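Local structure of DUF3809 domain-containing protein (Deinococcus radiodurans, 3NQN) at residues Leu38-Leu52 against Gly60-Arg72. The protein is of unknown function, but binds calcium ions and belongs to a family grouped with the Bet v 1-like folds. Residues are numbered along the deposited sequence; the frame is centred on the assembly and turned at random.
Sequences LRGLDSDGEQVWGEL and GEVDLPFRSEIVR. With CA (calcium ion), chain C.
Gln-47 to Leu-52 pair with Leu-64 to Glu-69 as the antiparallel arms of a β-hairpin in the chain's antiparallel sheet, with backbone hydrogen bonds running both ways between Val-48 and Ser-68, Gly-50 and Phe-66, and Leu-52 and Leu-64. On one face, the Arg-67 guanidinium lies flat over the Trp-49 indole, planes 8° apart, in a cation-pi stack with CZ of Arg-67 3.9 Å from the centroid of the six-membered ring. NE of Arg-67 also donates to OE1 of Gln-47 (2.7 Å), almost straight along the C=O axis, which, with the stack, helps to fix the rotation of the guanidinium. A leucine in place of Arg-67 would probably leave the Gln-47 carbonyl without this donor and the indole without its flat cationic cover. On the same face, Arg-39 holds Glu-51 side-on in a salt bridge, NE and NH2 both on OE2, and both carboxylate oxygens of Asp-63 bind a calcium shared with Asp-63 of the second subunit. On the other face, CG of Phe-66 sits between backbone N and carbonyl carbon (chi1 73°), laying the ring against the Gly-50 backbone. Strand 60-73 lies between 47-56 and 76-81; helix 122-153 packs on Leu-52, and Pro-28 of helix 28-31 touches Val-48 and Ile-70.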
ATOM      1  N   LEU A  38       3.925 -11.265   8.222  1.00 39.03           N
ATOM      2  CA  LEU A  38       4.600 -10.941   6.975  1.00 38.91           C
ATOM      3  C   LEU A  38       3.559 -11.042   5.852  1.00 39.01           C
ATOM      4  O   LEU A  38       3.399 -12.093   5.214  1.00 39.84           O
ATOM      5  CB  LEU A  38       5.783 -11.889   6.707  1.00 39.27           C
ATOM      6  CG  LEU A  38       6.967 -11.815   7.688  1.00 39.86           C
ATOM      7  CD1 LEU A  38       8.079 -12.769   7.237  1.00 36.69           C
ATOM      8  CD2 LEU A  38       7.491 -10.376   7.828  1.00 38.70           C
ATOM      9  N   ARG A  39       2.868  -9.942   5.592  1.00 37.71           N
ATOM     10  CA  ARG A  39       1.782  -9.960   4.629  1.00 38.73           C
ATOM     11  C   ARG A  39       2.308  -9.962   3.187  1.00 37.74           C
ATOM     12  O   ARG A  39       3.347  -9.373   2.894  1.00 37.87           O
ATOM     13  CB  ARG A  39       0.845  -8.768   4.856  1.00 38.79           C
ATOM     14  CG  ARG A  39      -0.584  -8.995   4.321  1.00 45.60           C
ATOM     15  CD  ARG A  39      -1.453  -7.760   4.490  1.00 52.50           C
ATOM     16  NE  ARG A  39      -1.030  -6.670   3.605  1.00 57.35           N
ATOM     17  CZ  ARG A  39      -1.580  -5.454   3.588  1.00 57.82           C
ATOM     18  NH1 ARG A  39      -2.566  -5.145   4.429  1.00 54.03           N
ATOM     19  NH2 ARG A  39      -1.122  -4.533   2.742  1.00 57.61           N
ATOM     20  N   GLY A  40       1.570 -10.620   2.292  1.00 37.41           N
ATOM     21  CA  GLY A  40       1.909 -10.628   0.869  1.00 38.60           C
ATOM     22  C   GLY A  40       3.214 -11.326   0.560  1.00 39.23           C
ATOM     23  O   GLY A  40       3.845 -11.067  -0.464  1.00 36.69           O
ATOM     24  N   LEU A  41       3.590 -12.261   1.419  1.00 39.95           N
ATOM     25  CA  LEU A  41       4.845 -12.976   1.264  1.00 42.72           C
ATOM     26  C   LEU A  41       4.860 -13.710  -0.070  1.00 45.00           C
ATOM     27  O   LEU A  41       3.878 -14.363  -0.442  1.00 46.44           O
ATOM     28  CB  LEU A  41       5.010 -13.955   2.419  1.00 42.23           C
ATOM     29  CG  LEU A  41       6.395 -14.438   2.814  1.00 51.74           C
ATOM     30  CD1 LEU A  41       7.393 -13.279   2.995  1.00 44.43           C
ATOM     31  CD2 LEU A  41       6.261 -15.250   4.108  1.00 47.61           C
ATOM     32  N   ASP A  42       5.938 -13.544  -0.826  1.00 43.51           N
ATOM     33  CA  ASP A  42       6.099 -14.264  -2.073  1.00 45.96           C
ATOM     34  C   ASP A  42       7.587 -14.390  -2.426  1.00 46.24           C
ATOM     35  O   ASP A  42       8.440 -13.707  -1.826  1.00 44.67           O
ATOM     36  CB  ASP A  42       5.337 -13.561  -3.199  1.00 46.86           C
ATOM     37  CG  ASP A  42       5.034 -14.487  -4.372  1.00 52.48           C
ATOM     38  OD1 ASP A  42       5.028 -15.732  -4.179  1.00 55.09           O
ATOM     39  OD2 ASP A  42       4.791 -13.971  -5.480  1.00 57.48           O
ATOM     40  N   SER A  43       7.889 -15.264  -3.389  1.00 46.05           N
ATOM     41  CA  SER A  43       9.272 -15.520  -3.812  1.00 47.08           C
ATOM     42  C   SER A  43       9.333 -16.153  -5.185  1.00 49.38           C
ATOM     43  O   SER A  43       8.436 -16.901  -5.569  1.00 50.81           O
ATOM     44  CB  SER A  43       9.963 -16.460  -2.826  1.00 45.91           C
ATOM     45  OG  SER A  43      11.251 -16.831  -3.303  1.00 47.32           O
ATOM     46  N   ASP A  44      10.427 -15.884  -5.901  1.00 50.28           N
ATOM     47  CA  ASP A  44      10.682 -16.493  -7.209  1.00 50.84           C
ATOM     48  C   ASP A  44      11.855 -17.485  -7.116  1.00 52.08           C
ATOM     49  O   ASP A  44      12.387 -17.925  -8.137  1.00 54.47           O
ATOM     50  CB  ASP A  44      10.986 -15.408  -8.262  1.00 51.80           C
ATOM     51  CG  ASP A  44      12.178 -14.514  -7.874  1.00 50.67           C
ATOM     52  OD1 ASP A  44      12.836 -14.796  -6.848  1.00 42.15           O
ATOM     53  OD2 ASP A  44      12.443 -13.530  -8.594  1.00 45.48           O
ATOM     54  N   GLY A  45      12.254 -17.826  -5.889  1.00 50.75           N
ATOM     55  CA  GLY A  45      13.380 -18.743  -5.666  1.00 49.16           C
ATOM     56  C   GLY A  45      14.695 -18.002  -5.483  1.00 47.65           C
ATOM     57  O   GLY A  45      15.618 -18.517  -4.848  1.00 49.61           O
ATOM     58  N   GLU A  46      14.757 -16.772  -5.999  1.00 44.63           N
ATOM     59  CA  GLU A  46      15.950 -15.934  -5.911  1.00 44.05           C
ATOM     60  C   GLU A  46      15.835 -14.903  -4.792  1.00 41.17           C
ATOM     61  O   GLU A  46      16.788 -14.648  -4.073  1.00 35.85           O
ATOM     62  CB  GLU A  46      16.183 -15.218  -7.240  1.00 46.78           C
ATOM     63  CG  GLU A  46      16.697 -16.144  -8.346  1.00 56.25           C
ATOM     64  CD  GLU A  46      18.108 -16.634  -8.066  1.00 66.12           C
ATOM     65  OE1 GLU A  46      19.065 -15.868  -8.316  1.00 74.58           O
ATOM     66  OE2 GLU A  46      18.258 -17.784  -7.595  1.00 71.61           O
ATOM     67  N   GLN A  47      14.680 -14.268  -4.701  1.00 39.56           N
ATOM     68  CA  GLN A  47      14.433 -13.308  -3.671  1.00 39.39           C
ATOM     69  C   GLN A  47      13.106 -13.596  -3.001  1.00 38.15           C
ATOM     70  O   GLN A  47      12.263 -14.314  -3.541  1.00 40.94           O
ATOM     71  CB  GLN A  47      14.429 -11.890  -4.260  1.00 40.58           C
ATOM     72  CG  GLN A  47      15.715 -11.545  -4.992  1.00 44.50           C
ATOM     73  CD  GLN A  47      15.722 -10.141  -5.570  1.00 50.24           C
ATOM     74  OE1 GLN A  47      14.702  -9.447  -5.578  1.00 45.16           O
ATOM     75  NE2 GLN A  47      16.877  -9.721  -6.065  1.00 57.09           N
ATOM     76  N   VAL A  48      12.960 -13.068  -1.802  1.00 36.24           N
ATOM     77  CA  VAL A  48      11.724 -13.160  -1.042  0.50 35.20           C
ATOM     78  C   VAL A  48      11.272 -11.733  -0.736  1.00 34.27           C
ATOM     79  O   VAL A  48      12.114 -10.845  -0.484  1.00 32.52           O
ATOM     80  CB  VAL A  48      11.929 -13.948   0.288  0.50 35.56           C
ATOM     81  CG1 VAL A  48      10.654 -13.932   1.134  0.50 35.79           C
ATOM     82  CG2 VAL A  48      12.371 -15.394  -0.002  0.50 33.99           C
ATOM     83  N   TRP A  49       9.971 -11.492  -0.786  1.00 33.31           N
ATOM     84  CA  TRP A  49       9.446 -10.155  -0.504  1.00 33.42           C
ATOM     85  C   TRP A  49       8.072 -10.187   0.152  1.00 32.84           C
ATOM     86  O   TRP A  49       7.378 -11.213   0.146  1.00 33.11           O
ATOM     87  CB  TRP A  49       9.416  -9.292  -1.769  1.00 35.56           C
ATOM     88  CG  TRP A  49       8.568  -9.841  -2.888  1.00 39.56           C
ATOM     89  CD1 TRP A  49       7.255  -9.549  -3.150  1.00 43.94           C
ATOM     90  CD2 TRP A  49       8.986 -10.754  -3.908  1.00 46.97           C
ATOM     91  NE1 TRP A  49       6.828 -10.239  -4.266  1.00 43.80           N
ATOM     92  CE2 TRP A  49       7.870 -10.985  -4.749  1.00 48.68           C
ATOM     93  CE3 TRP A  49      10.191 -11.411  -4.186  1.00 43.26           C
ATOM     94  CZ2 TRP A  49       7.930 -11.835  -5.852  1.00 51.92           C
ATOM     95  CZ3 TRP A  49      10.246 -12.261  -5.280  1.00 44.34           C
ATOM     96  CH2 TRP A  49       9.122 -12.465  -6.101  1.00 50.10           C
ATOM     97  N   GLY A  50       7.688  -9.051   0.719  1.00 31.58           N
ATOM     98  CA  GLY A  50       6.433  -8.936   1.416  1.00 33.40           C
ATOM     99  C   GLY A  50       6.347  -7.595   2.090  1.00 32.99           C
ATOM    100  O   GLY A  50       7.010  -6.648   1.675  1.00 30.58           O
ATOM    101  N   GLU A  51       5.562  -7.515   3.155  1.00 31.76           N
ATOM    102  CA  GLU A  51       5.396  -6.253   3.857  1.00 33.78           C
ATOM    103  C   GLU A  51       5.026  -6.470   5.313  1.00 33.05           C
ATOM    104  O   GLU A  51       4.451  -7.492   5.670  1.00 33.28           O
ATOM    105  CB  GLU A  51       4.327  -5.390   3.136  1.00 34.84           C
ATOM    106  CG  GLU A  51       2.972  -6.074   3.016  1.00 45.42           C
ATOM    107  CD  GLU A  51       2.063  -5.485   1.925  1.00 50.57           C
ATOM    108  OE1 GLU A  51       2.515  -4.646   1.108  1.00 52.11           O
ATOM    109  OE2 GLU A  51       0.895  -5.898   1.875  1.00 56.29           O
ATOM    110  N   LEU A  52       5.450  -5.545   6.160  1.00 31.99           N
ATOM    111  CA  LEU A  52       5.032  -5.514   7.539  1.00 31.71           C
ATOM    112  C   LEU A  52       4.043  -4.382   7.680  1.00 32.77           C
ATOM    113  O   LEU A  52       4.138  -3.377   6.956  1.00 31.68           O
ATOM    114  CB  LEU A  52       6.213  -5.270   8.480  1.00 31.89           C
ATOM    115  CG  LEU A  52       7.295  -6.346   8.589  1.00 33.61           C
ATOM    116  CD1 LEU A  52       7.995  -6.498   7.259  1.00 40.64           C
ATOM    117  CD2 LEU A  52       8.307  -5.977   9.696  1.00 30.72           C
ATOM    118  N   GLY A  60      -4.361   4.099   9.759  1.00 33.17           N
ATOM    119  CA  GLY A  60      -4.612   2.691  10.001  1.00 33.42           C
ATOM    120  C   GLY A  60      -3.377   1.874   9.680  1.00 34.18           C
ATOM    121  O   GLY A  60      -2.254   2.285   9.969  1.00 33.97           O
ATOM    122  N   GLU A  61      -3.578   0.736   9.036  1.00 33.84           N
ATOM    123  CA  GLU A  61      -2.473  -0.148   8.695  1.00 34.77           C
ATOM    124  C   GLU A  61      -1.689   0.398   7.516  1.00 34.92           C
ATOM    125  O   GLU A  61      -2.221   0.513   6.407  1.00 37.93           O
ATOM    126  CB  GLU A  61      -2.995  -1.551   8.369  1.00 36.13           C
ATOM    127  CG  GLU A  61      -3.714  -2.194   9.532  1.00 37.30           C
ATOM    128  CD  GLU A  61      -4.265  -3.571   9.214  1.00 40.65           C
ATOM    129  OE1 GLU A  61      -4.399  -3.923   8.018  1.00 44.09           O
ATOM    130  OE2 GLU A  61      -4.553  -4.302  10.172  1.00 46.83           O
ATOM    131  N   VAL A  62      -0.429   0.763   7.770  1.00 31.94           N
ATOM    132  CA  VAL A  62       0.468   1.241   6.728  1.00 31.34           C
ATOM    133  C   VAL A  62       1.468   0.145   6.438  1.00 30.22           C
ATOM    134  O   VAL A  62       2.146  -0.340   7.346  1.00 30.47           O
ATOM    135  CB  VAL A  62       1.215   2.526   7.159  1.00 30.96           C
ATOM    136  CG1 VAL A  62       2.196   3.001   6.026  1.00 30.02           C
ATOM    137  CG2 VAL A  62       0.193   3.640   7.502  1.00 30.37           C
ATOM    138  N   ASP A  63       1.534  -0.273   5.182  1.00 30.99           N
ATOM    139  CA  ASP A  63       2.421  -1.370   4.780  1.00 30.76           C
ATOM    140  C   ASP A  63       3.814  -0.869   4.418  1.00 32.95           C
ATOM    141  O   ASP A  63       3.958   0.093   3.661  1.00 32.40           O
ATOM    142  CB  ASP A  63       1.829  -2.131   3.596  1.00 33.17           C
ATOM    143  CG  ASP A  63       1.278  -1.202   2.517  1.00 32.81           C
ATOM    144  OD1 ASP A  63       0.269  -0.487   2.784  1.00 40.07           O
ATOM    145  OD2 ASP A  63       1.841  -1.183   1.404  1.00 30.07           O
ATOM    146  N   LEU A  64       4.822  -1.511   4.999  1.00 32.14           N
ATOM    147  CA  LEU A  64       6.233  -1.221   4.723  1.00 34.10           C
ATOM    148  C   LEU A  64       6.821  -2.444   4.015  1.00 33.64           C
ATOM    149  O   LEU A  64       6.888  -3.547   4.604  1.00 31.75           O
ATOM    150  CB  LEU A  64       7.009  -0.962   6.031  1.00 31.56           C
ATOM    151  CG  LEU A  64       6.855   0.385   6.751  1.00 40.00           C
ATOM    152  CD1 LEU A  64       5.405   0.669   7.164  1.00 37.33           C
ATOM    153  CD2 LEU A  64       7.809   0.436   7.980  1.00 36.64           C
ATOM    154  N   PRO A  65       7.258  -2.271   2.761  1.00 33.92           N
ATOM    155  CA  PRO A  65       7.749  -3.424   2.051  1.00 33.10           C
ATOM    156  C   PRO A  65       9.161  -3.841   2.480  1.00 31.80           C
ATOM    157  O   PRO A  65       9.883  -3.066   3.136  1.00 30.87           O
ATOM    158  CB  PRO A  65       7.747  -2.955   0.597  1.00 34.65           C
ATOM    159  CG  PRO A  65       7.980  -1.494   0.685  1.00 33.95           C
ATOM    160  CD  PRO A  65       7.307  -1.047   1.936  1.00 35.12           C
ATOM    161  N   PHE A  66       9.497  -5.086   2.179  1.00 32.42           N
ATOM    162  CA  PHE A  66      10.858  -5.581   2.279  1.00 30.98           C
ATOM    163  C   PHE A  66      11.073  -6.511   1.112  1.00 32.78           C
ATOM    164  O   PHE A  66      10.110  -7.046   0.537  1.00 33.34           O
ATOM    165  CB  PHE A  66      11.115  -6.336   3.583  1.00 30.20           C
ATOM    166  CG  PHE A  66      10.468  -7.713   3.642  1.00 28.39           C
ATOM    167  CD1 PHE A  66      11.146  -8.842   3.168  1.00 32.74           C
ATOM    168  CD2 PHE A  66       9.214  -7.879   4.184  1.00 29.31           C
ATOM    169  CE1 PHE A  66      10.560 -10.091   3.217  1.00 35.18           C
ATOM    170  CE2 PHE A  66       8.624  -9.128   4.225  1.00 31.59           C
ATOM    171  CZ  PHE A  66       9.306 -10.236   3.732  1.00 29.87           C
ATOM    172  N   ARG A  67      12.336  -6.684   0.759  1.00 31.35           N
ATOM    173  CA  ARG A  67      12.742  -7.614  -0.255  1.00 33.50           C
ATOM    174  C   ARG A  67      14.157  -8.072   0.117  1.00 30.82           C
ATOM    175  O   ARG A  67      15.049  -7.239   0.388  1.00 29.75           O
ATOM    176  CB  ARG A  67      12.728  -6.951  -1.624  1.00 32.77           C
ATOM    177  CG  ARG A  67      12.812  -7.912  -2.789  1.00 44.42           C
ATOM    178  CD  ARG A  67      12.533  -7.192  -4.134  1.00 53.30           C
ATOM    179  NE  ARG A  67      12.311  -8.145  -5.232  1.00 61.49           N
ATOM    180  CZ  ARG A  67      11.127  -8.395  -5.813  1.00 62.45           C
ATOM    181  NH1 ARG A  67      10.015  -7.758  -5.428  1.00 60.80           N
ATOM    182  NH2 ARG A  67      11.056  -9.286  -6.793  1.00 69.70           N
ATOM    183  N   SER A  68      14.361  -9.376   0.141  1.00 30.89           N
ATOM    184  CA  SER A  68      15.644  -9.942   0.520  1.00 32.11           C
ATOM    185  C   SER A  68      16.114 -11.019  -0.464  1.00 32.07           C
ATOM    186  O   SER A  68      15.319 -11.770  -1.012  1.00 34.81           O
ATOM    187  CB  SER A  68      15.561 -10.544   1.905  1.00 29.83           C
ATOM    188  OG  SER A  68      15.212  -9.573   2.888  1.00 30.74           O
ATOM    189  N   GLU A  69      17.419 -11.089  -0.640  1.00 32.52           N
ATOM    190  CA  GLU A  69      18.058 -12.077  -1.496  1.00 32.76           C
ATOM    191  C   GLU A  69      18.227 -13.373  -0.718  1.00 33.06           C
ATOM    192  O   GLU A  69      18.607 -13.355   0.467  1.00 28.69           O
ATOM    193  CB  GLU A  69      19.429 -11.543  -1.931  1.00 35.51           C
ATOM    194  CG  GLU A  69      20.249 -12.482  -2.800  1.00 47.93           C
ATOM    195  CD  GLU A  69      21.672 -11.972  -3.018  1.00 59.82           C
ATOM    196  OE1 GLU A  69      22.050 -10.959  -2.375  1.00 69.61           O
ATOM    197  OE2 GLU A  69      22.416 -12.593  -3.813  1.00 64.49           O
ATOM    198  N   ILE A  70      17.913 -14.497  -1.362  1.00 30.97           N
ATOM    199  CA  ILE A  70      18.088 -15.811  -0.744  1.00 30.60           C
ATOM    200  C   ILE A  70      19.485 -16.302  -1.097  1.00 32.19           C
ATOM    201  O   ILE A  70      19.854 -16.343  -2.268  1.00 35.00           O
ATOM    202  CB  ILE A  70      17.081 -16.835  -1.288  1.00 33.77           C
ATOM    203  CG1 ILE A  70      15.648 -16.354  -1.089  1.00 34.71           C
ATOM    204  CG2 ILE A  70      17.284 -18.197  -0.618  1.00 32.37           C
ATOM    205  CD1 ILE A  70      14.647 -17.147  -1.941  1.00 34.81           C
ATOM    206  N   VAL A  71      20.273 -16.614  -0.081  1.00 29.81           N
ATOM    207  CA  VAL A  71      21.644 -17.066  -0.269  1.00 28.07           C
ATOM    208  C   VAL A  71      21.821 -18.434   0.341  1.00 28.55           C
ATOM    209  O   VAL A  71      21.657 -18.612   1.527  1.00 28.67           O
ATOM    210  CB  VAL A  71      22.642 -16.120   0.398  1.00 25.91           C
ATOM    211  CG1 VAL A  71      24.071 -16.658   0.193  1.00 28.22           C
ATOM    212  CG2 VAL A  71      22.484 -14.662  -0.171  1.00 26.04           C
ATOM    213  N   ARG A  72      22.157 -19.396  -0.497  1.00 29.37           N
ATOM    214  CA  ARG A  72      22.357 -20.764  -0.093  1.00 32.15           C
ATOM    215  C   ARG A  72      23.780 -20.928   0.430  1.00 28.37           C
ATOM    216  O   ARG A  72      24.741 -20.573  -0.247  1.00 31.13           O
ATOM    217  CB  ARG A  72      22.145 -21.664  -1.305  1.00 33.94           C
ATOM    218  CG  ARG A  72      22.357 -23.134  -1.085  1.00 41.68           C
ATOM    219  CD  ARG A  72      22.233 -23.893  -2.429  1.00 51.83           C
ATOM    220  NE  ARG A  72      22.243 -25.342  -2.234  1.00 61.80           N
ATOM    221  CZ  ARG A  72      23.347 -26.068  -2.060  1.00 70.79           C
ATOM    222  NH1 ARG A  72      24.548 -25.484  -2.056  1.00 73.58           N
ATOM    223  NH2 ARG A  72      23.255 -27.384  -1.888  1.00 72.65           N
TER
HETATM  224 CA    CA C 158       0.374   0.811   0.663  1.00 36.13          CA
HETATM  225  O   HOH W   1      -3.745  -2.751   5.104  1.00 57.54           O
HETATM  226  O   HOH W   2       3.985  -2.730   1.003  1.00 44.13           O
HETATM  227  O   HOH W   3       2.440   1.680   1.883  1.00 38.97           O
HETATM  228  O   HOH W   4       1.562   0.226  -1.376  1.00 30.96           O
HETATM  229  O   HOH W   5      -0.958  -0.973   0.042  1.00 37.61           O
HETATM  230  O   HOH W   6      -1.411   2.013   1.874  1.00 37.95           O